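Local coordinates for protein inositol dehydrogenase (Lactobacillus casei, PDB 4MKX) that probably oxidises scyllo-inositol with NAD as cofactor, as an inositol dehydrogenase of the Gfo/Idh/MocA family, at residues A[207-221]-A[232-245]. Sequence-based numbering, arbitrary orientation.
Sequences TGKEIDKVWAIGLNR and LETGAALMQLEDKT
Lys209 stretches its extended chain across the carboxylate of Asp243, and the two form a salt bridge of 3.0 Å from NZ to OD2, met on the syn side; Asp161 is the lysine's second salt-bridge partner. Asp243 suits this turn from Leu241 to Lys244 because its other oxygen, OD1, accepts from Thr245 OG1 at 2.7 Å, while OD2 also forms a salt bridge with Arg221 of the second subunit. An asparagine in its place would probably leave both the lysine and that arginine without this charged mate. Beyond this corner, strands 211-219 and 234-241 pair antiparallel. Gln240 O takes two donors in its carbonyl plane, Asp212 N at 2.9 Å and Lys213 N at 3.2 Å, the mark of a classic beta bulge. On one face Met239 lies alongside Val214, CG to CG1 at 3.6 Å; with CG anti to the carbonyl carbon (chi1 -53°) and a bend at chi3, its methyl turns towards Ile211 CD1. Slim residues follow: Ala216 and Ala237 touch by their methyls, and a side chain at Gly218 would run into Leu232 CD2. At the far end Asn220 OD1 accepts a hydrogen bond from Glu233 N at 2.7 Å, almost in line with its C=O, and its ND2 bonds Asp227. A water joins Glu233 OE2, Leu219 O and Thr234 OG1, and the Glu233 carboxylate also accepts from the backbone N of Tyr223 and of Ala222. The pair belongs to the mixed sheet of the C-terminal domain, strand 234-241 lying between 211-219 and 246-252. Helices 197-207 and 328-347 cover the Val214-Met239 face, through Ile203 on Met239 and Leu341 on Val214, whereas the face bearing Trp215 and Ile217 packs on the second subunit, where Trp215 meets its own counterpart.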
ATOM      1  N   THR A 207       9.539 -25.569  -1.021  1.00 19.14           N
ATOM      2  CA  THR A 207      10.234 -26.235   0.084  1.00 21.41           C
ATOM      3  C   THR A 207      11.127 -27.398  -0.345  1.00 25.79           C
ATOM      4  O   THR A 207      12.196 -27.604   0.233  1.00 28.64           O
ATOM      5  CB  THR A 207       9.263 -26.749   1.160  1.00 18.53           C
ATOM      6  OG1 THR A 207       8.397 -27.746   0.616  1.00 18.13           O
ATOM      7  CG2 THR A 207       8.429 -25.611   1.727  1.00 17.91           C
ATOM      8  N   GLY A 208      10.691 -28.146  -1.355  1.00 19.70           N
ATOM      9  CA  GLY A 208      11.338 -29.402  -1.702  1.00 21.69           C
ATOM     10  C   GLY A 208      10.937 -30.548  -0.785  1.00 24.50           C
ATOM     11  O   GLY A 208      11.497 -31.648  -0.860  1.00 24.80           O
ATOM     12  N   LYS A 209       9.943 -30.305   0.069  1.00 24.82           N
ATOM     13  CA  LYS A 209       9.547 -31.271   1.088  1.00 20.27           C
ATOM     14  C   LYS A 209       8.144 -31.814   0.809  1.00 22.69           C
ATOM     15  O   LYS A 209       7.396 -31.217   0.028  1.00 21.88           O
ATOM     16  CB  LYS A 209       9.627 -30.600   2.471  1.00 22.84           C
ATOM     17  CG  LYS A 209      10.906 -29.760   2.679  1.00 26.48           C
ATOM     18  CD  LYS A 209      10.793 -28.739   3.839  1.00 29.76           C
ATOM     19  CE  LYS A 209      12.022 -27.812   3.927  1.00 28.72           C
ATOM     20  NZ  LYS A 209      11.943 -26.778   5.025  1.00 27.56           N
ATOM     21  N   GLU A 210       7.787 -32.949   1.418  1.00 20.70           N
ATOM     22  CA  GLU A 210       6.450 -33.529   1.249  1.00 16.75           C
ATOM     23  C   GLU A 210       5.551 -33.225   2.454  1.00 16.67           C
ATOM     24  O   GLU A 210       6.042 -32.902   3.533  1.00 21.39           O
ATOM     25  CB  GLU A 210       6.492 -35.051   1.073  1.00 21.79           C
ATOM     26  CG  GLU A 210       7.241 -35.561  -0.157  1.00 22.83           C
ATOM     27  CD  GLU A 210       6.807 -34.904  -1.447  1.00 25.38           C
ATOM     28  OE1 GLU A 210       5.581 -34.765  -1.686  1.00 24.07           O
ATOM     29  OE2 GLU A 210       7.709 -34.550  -2.241  1.00 30.42           O
ATOM     30  N   ILE A 211       4.242 -33.354   2.254  1.00 17.00           N
ATOM     31  CA  ILE A 211       3.261 -33.124   3.324  1.00 16.70           C
ATOM     32  C   ILE A 211       3.009 -34.425   4.089  1.00 18.25           C
ATOM     33  O   ILE A 211       2.723 -35.459   3.479  1.00 19.50           O
ATOM     34  CB  ILE A 211       1.933 -32.599   2.753  1.00 18.41           C
ATOM     35  CG1 ILE A 211       2.160 -31.254   2.044  1.00 21.59           C
ATOM     36  CG2 ILE A 211       0.886 -32.458   3.855  1.00 17.73           C
ATOM     37  CD1 ILE A 211       1.198 -30.976   0.913  1.00 18.69           C
ATOM     38  N   ASP A 212       3.099 -34.361   5.419  1.00 18.78           N
ATOM     39  CA  ASP A 212       2.969 -35.555   6.259  1.00 17.63           C
ATOM     40  C   ASP A 212       1.542 -35.768   6.742  1.00 19.78           C
ATOM     41  O   ASP A 212       0.906 -36.759   6.405  1.00 21.70           O
ATOM     42  CB  ASP A 212       3.921 -35.480   7.453  1.00 21.66           C
ATOM     43  CG  ASP A 212       3.914 -36.756   8.287  1.00 23.10           C
ATOM     44  OD1 ASP A 212       3.649 -37.838   7.722  1.00 32.11           O
ATOM     45  OD2 ASP A 212       4.179 -36.672   9.500  1.00 30.68           O
ATOM     46  N   LYS A 213       1.026 -34.843   7.547  1.00 16.16           N
ATOM     47  CA  LYS A 213      -0.338 -35.009   8.019  1.00 16.02           C
ATOM     48  C   LYS A 213      -1.121 -33.712   7.946  1.00 15.97           C
ATOM     49  O   LYS A 213      -0.536 -32.633   7.975  1.00 15.61           O
ATOM     50  CB  LYS A 213      -0.381 -35.605   9.427  1.00 24.79           C
ATOM     51  CG  LYS A 213       0.432 -34.860  10.446  1.00 21.93           C
ATOM     52  CD  LYS A 213       0.377 -35.574  11.801  1.00 25.80           C
ATOM     53  CE  LYS A 213       1.209 -36.836  11.789  1.00 33.77           C
ATOM     54  NZ  LYS A 213       1.029 -37.639  13.031  1.00 39.05           N
ATOM     55  N   VAL A 214      -2.434 -33.843   7.815  1.00 13.99           N
ATOM     56  CA  VAL A 214      -3.314 -32.707   7.579  1.00 15.37           C
ATOM     57  C   VAL A 214      -4.597 -32.822   8.390  1.00 15.01           C
ATOM     58  O   VAL A 214      -5.044 -33.920   8.742  1.00 14.10           O
ATOM     59  CB  VAL A 214      -3.716 -32.608   6.086  1.00 14.93           C
ATOM     60  CG1 VAL A 214      -2.486 -32.550   5.195  1.00 17.94           C
ATOM     61  CG2 VAL A 214      -4.590 -33.781   5.682  1.00 15.16           C
ATOM     62  N   TRP A 215      -5.184 -31.674   8.705  1.00 11.52           N
ATOM     63  CA  TRP A 215      -6.545 -31.619   9.213  1.00 11.61           C
ATOM     64  C   TRP A 215      -7.209 -30.517   8.414  1.00 14.07           C
ATOM     65  O   TRP A 215      -6.580 -29.505   8.128  1.00 13.83           O
ATOM     66  CB  TRP A 215      -6.566 -31.285  10.712  1.00  9.25           C
ATOM     67  CG  TRP A 215      -7.948 -31.239  11.319  1.00 12.43           C
ATOM     68  CD1 TRP A 215      -9.004 -32.066  11.039  1.00 13.05           C
ATOM     69  CD2 TRP A 215      -8.416 -30.317  12.313  1.00 12.39           C
ATOM     70  NE1 TRP A 215     -10.094 -31.713  11.799  1.00 12.98           N
ATOM     71  CE2 TRP A 215      -9.766 -30.631  12.576  1.00 11.31           C
ATOM     72  CE3 TRP A 215      -7.827 -29.246  12.991  1.00 14.20           C
ATOM     73  CZ2 TRP A 215     -10.530 -29.927  13.511  1.00 14.37           C
ATOM     74  CZ3 TRP A 215      -8.587 -28.543  13.919  1.00 14.69           C
ATOM     75  CH2 TRP A 215      -9.927 -28.887  14.169  1.00 13.64           C
ATOM     76  N   ALA A 216      -8.460 -30.723   8.026  1.00 10.75           N
ATOM     77  CA  ALA A 216      -9.187 -29.737   7.247  1.00 12.99           C
ATOM     78  C   ALA A 216     -10.592 -29.612   7.792  1.00 14.90           C
ATOM     79  O   ALA A 216     -11.225 -30.610   8.192  1.00 14.48           O
ATOM     80  CB  ALA A 216      -9.214 -30.107   5.761  1.00 12.61           C
ATOM     81  N   ILE A 217     -11.071 -28.378   7.832  1.00 12.51           N
ATOM     82  CA  ILE A 217     -12.433 -28.091   8.247  1.00 11.63           C
ATOM     83  C   ILE A 217     -13.076 -27.166   7.227  1.00 13.39           C
ATOM     84  O   ILE A 217     -12.405 -26.595   6.375  1.00 13.05           O
ATOM     85  CB  ILE A 217     -12.503 -27.460   9.660  1.00 11.05           C
ATOM     86  CG1 ILE A 217     -11.774 -26.115   9.714  1.00 11.33           C
ATOM     87  CG2 ILE A 217     -11.925 -28.402  10.712  1.00 12.21           C
ATOM     88  CD1 ILE A 217     -11.778 -25.505  11.133  1.00 11.69           C
ATOM     89  N   GLY A 218     -14.386 -27.026   7.299  1.00 13.41           N
ATOM     90  CA  GLY A 218     -15.067 -26.216   6.321  1.00 14.05           C
ATOM     91  C   GLY A 218     -16.472 -25.906   6.739  1.00 16.08           C
ATOM     92  O   GLY A 218     -16.979 -26.451   7.723  1.00 18.96           O
ATOM     93  N   LEU A 219     -17.114 -25.054   5.961  0.86 14.03           N
ATOM     94  CA  LEU A 219     -18.354 -24.456   6.378  0.86 20.44           C
ATOM     95  C   LEU A 219     -19.096 -24.032   5.132  0.86 23.80           C
ATOM     96  O   LEU A 219     -18.484 -23.592   4.155  0.86 26.80           O
ATOM     97  CB  LEU A 219     -18.022 -23.240   7.253  0.86 26.21           C
ATOM     98  CG  LEU A 219     -19.074 -22.320   7.867  0.86 26.74           C
ATOM     99  CD1 LEU A 219     -19.945 -23.076   8.855  0.86 25.30           C
ATOM    100  CD2 LEU A 219     -18.366 -21.156   8.560  0.86 23.41           C
ATOM    101  N   ASN A 220     -20.411 -24.182   5.154  1.00 25.09           N
ATOM    102  CA  ASN A 220     -21.256 -23.600   4.118  1.00 25.62           C
ATOM    103  C   ASN A 220     -22.212 -22.526   4.654  1.00 28.54           C
ATOM    104  O   ASN A 220     -23.431 -22.699   4.634  1.00 33.67           O
ATOM    105  CB  ASN A 220     -22.020 -24.699   3.408  1.00 25.55           C
ATOM    106  CG  ASN A 220     -21.114 -25.583   2.597  1.00 29.25           C
ATOM    107  OD1 ASN A 220     -20.248 -25.089   1.873  1.00 27.44           O
ATOM    108  ND2 ASN A 220     -21.282 -26.895   2.728  1.00 30.83           N
ATOM    109  N   ARG A 221     -21.649 -21.409   5.110  0.69 20.20           N
ATOM    110  CA  ARG A 221     -22.425 -20.385   5.810  0.69 21.46           C
ATOM    111  C   ARG A 221     -23.310 -19.593   4.858  0.69 24.48           C
ATOM    112  O   ARG A 221     -24.514 -19.464   5.073  0.69 25.23           O
ATOM    113  CB  ARG A 221     -21.490 -19.419   6.538  0.69 25.12           C
ATOM    114  CG  ARG A 221     -22.199 -18.537   7.557  0.69 21.00           C
ATOM    115  CD  ARG A 221     -22.140 -19.218   8.910  0.69 27.30           C
ATOM    116  NE  ARG A 221     -20.856 -18.976   9.548  0.69 28.78           N
ATOM    117  CZ  ARG A 221     -20.442 -19.569  10.662  0.69 23.55           C
ATOM    118  NH1 ARG A 221     -21.203 -20.468  11.276  0.69 25.73           N
ATOM    119  NH2 ARG A 221     -19.248 -19.276  11.146  0.69 21.17           N
ATOM    120  N   LEU A 232     -18.221 -27.608  -0.483  1.00 24.42           N
ATOM    121  CA  LEU A 232     -17.832 -26.619   0.518  1.00 20.35           C
ATOM    122  C   LEU A 232     -17.683 -25.278  -0.143  1.00 23.53           C
ATOM    123  O   LEU A 232     -17.153 -25.190  -1.254  1.00 24.23           O
ATOM    124  CB  LEU A 232     -16.491 -26.984   1.158  1.00 22.81           C
ATOM    125  CG  LEU A 232     -16.484 -28.007   2.285  1.00 22.77           C
ATOM    126  CD1 LEU A 232     -15.057 -28.358   2.669  1.00 22.38           C
ATOM    127  CD2 LEU A 232     -17.253 -27.461   3.478  1.00 20.24           C
ATOM    128  N   GLU A 233     -18.125 -24.228   0.540  1.00 17.97           N
ATOM    129  CA  GLU A 233     -17.914 -22.876   0.041  1.00 20.28           C
ATOM    130  C   GLU A 233     -16.618 -22.268   0.579  1.00 18.16           C
ATOM    131  O   GLU A 233     -15.970 -21.485  -0.111  1.00 16.73           O
ATOM    132  CB  GLU A 233     -19.104 -21.981   0.380  1.00 22.37           C
ATOM    133  CG  GLU A 233     -19.207 -21.645   1.832  1.00 27.11           C
ATOM    134  CD  GLU A 233     -20.298 -20.654   2.120  1.00 26.82           C
ATOM    135  OE1 GLU A 233     -21.348 -20.727   1.442  1.00 26.76           O
ATOM    136  OE2 GLU A 233     -20.103 -19.820   3.030  1.00 26.59           O
ATOM    137  N   THR A 234     -16.246 -22.606   1.814  1.00 15.32           N
ATOM    138  CA  THR A 234     -14.961 -22.179   2.372  1.00 13.68           C
ATOM    139  C   THR A 234     -14.395 -23.306   3.204  1.00 16.30           C
ATOM    140  O   THR A 234     -15.125 -23.964   3.946  1.00 15.18           O
ATOM    141  CB  THR A 234     -15.087 -20.941   3.289  1.00 14.28           C
ATOM    142  OG1 THR A 234     -15.941 -19.970   2.680  1.00 16.17           O
ATOM    143  CG2 THR A 234     -13.716 -20.314   3.529  1.00 14.18           C
ATOM    144  N   GLY A 235     -13.092 -23.532   3.088  1.00 11.82           N
ATOM    145  CA  GLY A 235     -12.442 -24.535   3.897  1.00 12.51           C
ATOM    146  C   GLY A 235     -11.073 -24.057   4.293  1.00 10.75           C
ATOM    147  O   GLY A 235     -10.471 -23.204   3.633  1.00 12.88           O
ATOM    148  N   ALA A 236     -10.576 -24.596   5.388  1.00  9.61           N
ATOM    149  CA  ALA A 236      -9.259 -24.260   5.850  1.00  9.97           C
ATOM    150  C   ALA A 236      -8.551 -25.533   6.270  1.00 12.98           C
ATOM    151  O   ALA A 236      -9.189 -26.504   6.688  1.00 12.24           O
ATOM    152  CB  ALA A 236      -9.344 -23.280   7.020  1.00 10.77           C
ATOM    153  N   ALA A 237      -7.230 -25.522   6.171  1.00  9.16           N
ATOM    154  CA  ALA A 237      -6.454 -26.691   6.525  1.00  9.72           C
ATOM    155  C   ALA A 237      -5.144 -26.318   7.175  1.00  9.15           C
ATOM    156  O   ALA A 237      -4.531 -25.289   6.854  1.00 11.12           O
ATOM    157  CB  ALA A 237      -6.202 -27.543   5.279  1.00 10.42           C
ATOM    158  N   LEU A 238      -4.698 -27.176   8.088  1.00  8.63           N
ATOM    159  CA  LEU A 238      -3.380 -27.042   8.672  1.00  8.34           C
ATOM    160  C   LEU A 238      -2.614 -28.307   8.309  1.00 10.09           C
ATOM    161  O   LEU A 238      -3.161 -29.402   8.366  1.00 13.59           O
ATOM    162  CB  LEU A 238      -3.486 -26.911  10.188  1.00  9.37           C
ATOM    163  CG  LEU A 238      -2.192 -26.737  10.966  1.00 10.76           C
ATOM    164  CD1 LEU A 238      -1.458 -25.470  10.537  1.00 12.45           C
ATOM    165  CD2 LEU A 238      -2.540 -26.714  12.456  1.00 12.67           C
ATOM    166  N   MET A 239      -1.360 -28.145   7.919  1.00 11.24           N
ATOM    167  CA  MET A 239      -0.573 -29.266   7.422  1.00  9.09           C
ATOM    168  C   MET A 239       0.792 -29.247   8.067  1.00 12.15           C
ATOM    169  O   MET A 239       1.408 -28.196   8.240  1.00 12.59           O
ATOM    170  CB  MET A 239      -0.437 -29.172   5.899  1.00 12.23           C
ATOM    171  CG  MET A 239      -1.763 -29.025   5.203  1.00 15.46           C
ATOM    172  SD  MET A 239      -1.640 -29.269   3.427  1.00 20.14           S
ATOM    173  CE  MET A 239      -0.524 -27.946   3.025  1.00 19.34           C
ATOM    174  N   GLN A 240       1.278 -30.430   8.421  1.00 11.69           N
ATOM    175  CA  GLN A 240       2.605 -30.546   8.965  1.00  9.61           C
ATOM    176  C   GLN A 240       3.397 -31.288   7.908  1.00 13.70           C
ATOM    177  O   GLN A 240       2.975 -32.353   7.450  1.00 15.90           O
ATOM    178  CB  GLN A 240       2.551 -31.385  10.230  1.00 13.56           C
ATOM    179  CG  GLN A 240       3.842 -31.440  11.004  1.00 14.47           C
ATOM    180  CD  GLN A 240       3.601 -32.008  12.399  1.00 20.18           C
ATOM    181  OE1 GLN A 240       2.995 -33.073  12.545  1.00 21.20           O
ATOM    182  NE2 GLN A 240       4.041 -31.291  13.417  1.00 18.75           N
ATOM    183  N   LEU A 241       4.522 -30.713   7.508  1.00 13.85           N
ATOM    184  CA  LEU A 241       5.338 -31.338   6.464  1.00 18.15           C
ATOM    185  C   LEU A 241       6.356 -32.272   7.121  1.00 20.84           C
ATOM    186  O   LEU A 241       6.451 -32.320   8.348  1.00 19.60           O
ATOM    187  CB  LEU A 241       6.029 -30.275   5.618  1.00 19.07           C
ATOM    188  CG  LEU A 241       5.227 -29.617   4.486  1.00 19.57           C
ATOM    189  CD1 LEU A 241       3.904 -29.001   4.938  1.00 22.72           C
ATOM    190  CD2 LEU A 241       6.091 -28.573   3.792  1.00 23.89           C
ATOM    191  N   GLU A 242       7.115 -33.006   6.309  0.85 22.05           N
ATOM    192  CA  GLU A 242       8.011 -34.048   6.824  0.85 23.84           C
ATOM    193  C   GLU A 242       9.068 -33.582   7.830  0.85 22.22           C
ATOM    194  O   GLU A 242       9.486 -34.361   8.693  0.85 25.47           O
ATOM    195  CB  GLU A 242       8.696 -34.773   5.660  0.85 23.53           C
ATOM    196  CG  GLU A 242       9.819 -33.970   5.038  0.85 26.14           C
ATOM    197  CD  GLU A 242      10.331 -34.583   3.759  0.85 30.15           C
ATOM    198  OE1 GLU A 242      10.296 -35.831   3.633  0.85 29.88           O
ATOM    199  OE2 GLU A 242      10.757 -33.809   2.874  0.85 28.69           O
ATOM    200  N   ASP A 243       9.508 -32.329   7.730  1.00 24.17           N
ATOM    201  CA  ASP A 243      10.532 -31.808   8.627  1.00 21.38           C
ATOM    202  C   ASP A 243       9.931 -30.889   9.686  1.00 17.95           C
ATOM    203  O   ASP A 243      10.637 -30.089  10.295  1.00 26.76           O
ATOM    204  CB  ASP A 243      11.589 -31.040   7.844  1.00 27.71           C
ATOM    205  CG  ASP A 243      11.024 -29.807   7.184  1.00 28.31           C
ATOM    206  OD1 ASP A 243       9.889 -29.905   6.660  1.00 27.07           O
ATOM    207  OD2 ASP A 243      11.705 -28.758   7.199  1.00 29.98           O
ATOM    208  N   LYS A 244       8.623 -31.040   9.888  1.00 23.19           N
ATOM    209  CA  LYS A 244       7.845 -30.268  10.858  1.00 19.99           C
ATOM    210  C   LYS A 244       7.578 -28.840  10.378  1.00 20.98           C
ATOM    211  O   LYS A 244       7.229 -27.977  11.182  1.00 23.95           O
ATOM    212  CB  LYS A 244       8.492 -30.273  12.246  1.00 25.60           C
ATOM    213  CG  LYS A 244       8.759 -31.671  12.803  1.00 25.35           C
ATOM    214  CD  LYS A 244       7.472 -32.360  13.191  1.00 28.23           C
ATOM    215  CE  LYS A 244       7.735 -33.636  13.986  0.68 28.31           C
ATOM    216  NZ  LYS A 244       7.945 -34.805  13.095  0.89 31.23           N
ATOM    217  N   THR A 245       7.741 -28.617   9.070  1.00 23.34           N
ATOM    218  CA  THR A 245       7.378 -27.338   8.444  1.00 21.71           C
ATOM    219  C   THR A 245       5.883 -27.203   8.497  1.00 16.57           C
ATOM    220  O   THR A 245       5.159 -28.196   8.384  1.00 17.30           O
ATOM    221  CB  THR A 245       7.791 -27.286   6.953  1.00 17.53           C
ATOM    222  OG1 THR A 245       9.211 -27.313   6.860  1.00 15.99           O
ATOM    223  CG2 THR A 245       7.276 -26.009   6.272  1.00 19.34           C
TER
HETATM  224  O   HOH W   1       6.125 -34.619  10.175  1.00 30.77           O
HETATM  225  O   HOH W   2     -17.968 -20.597   4.477  1.00 24.11           O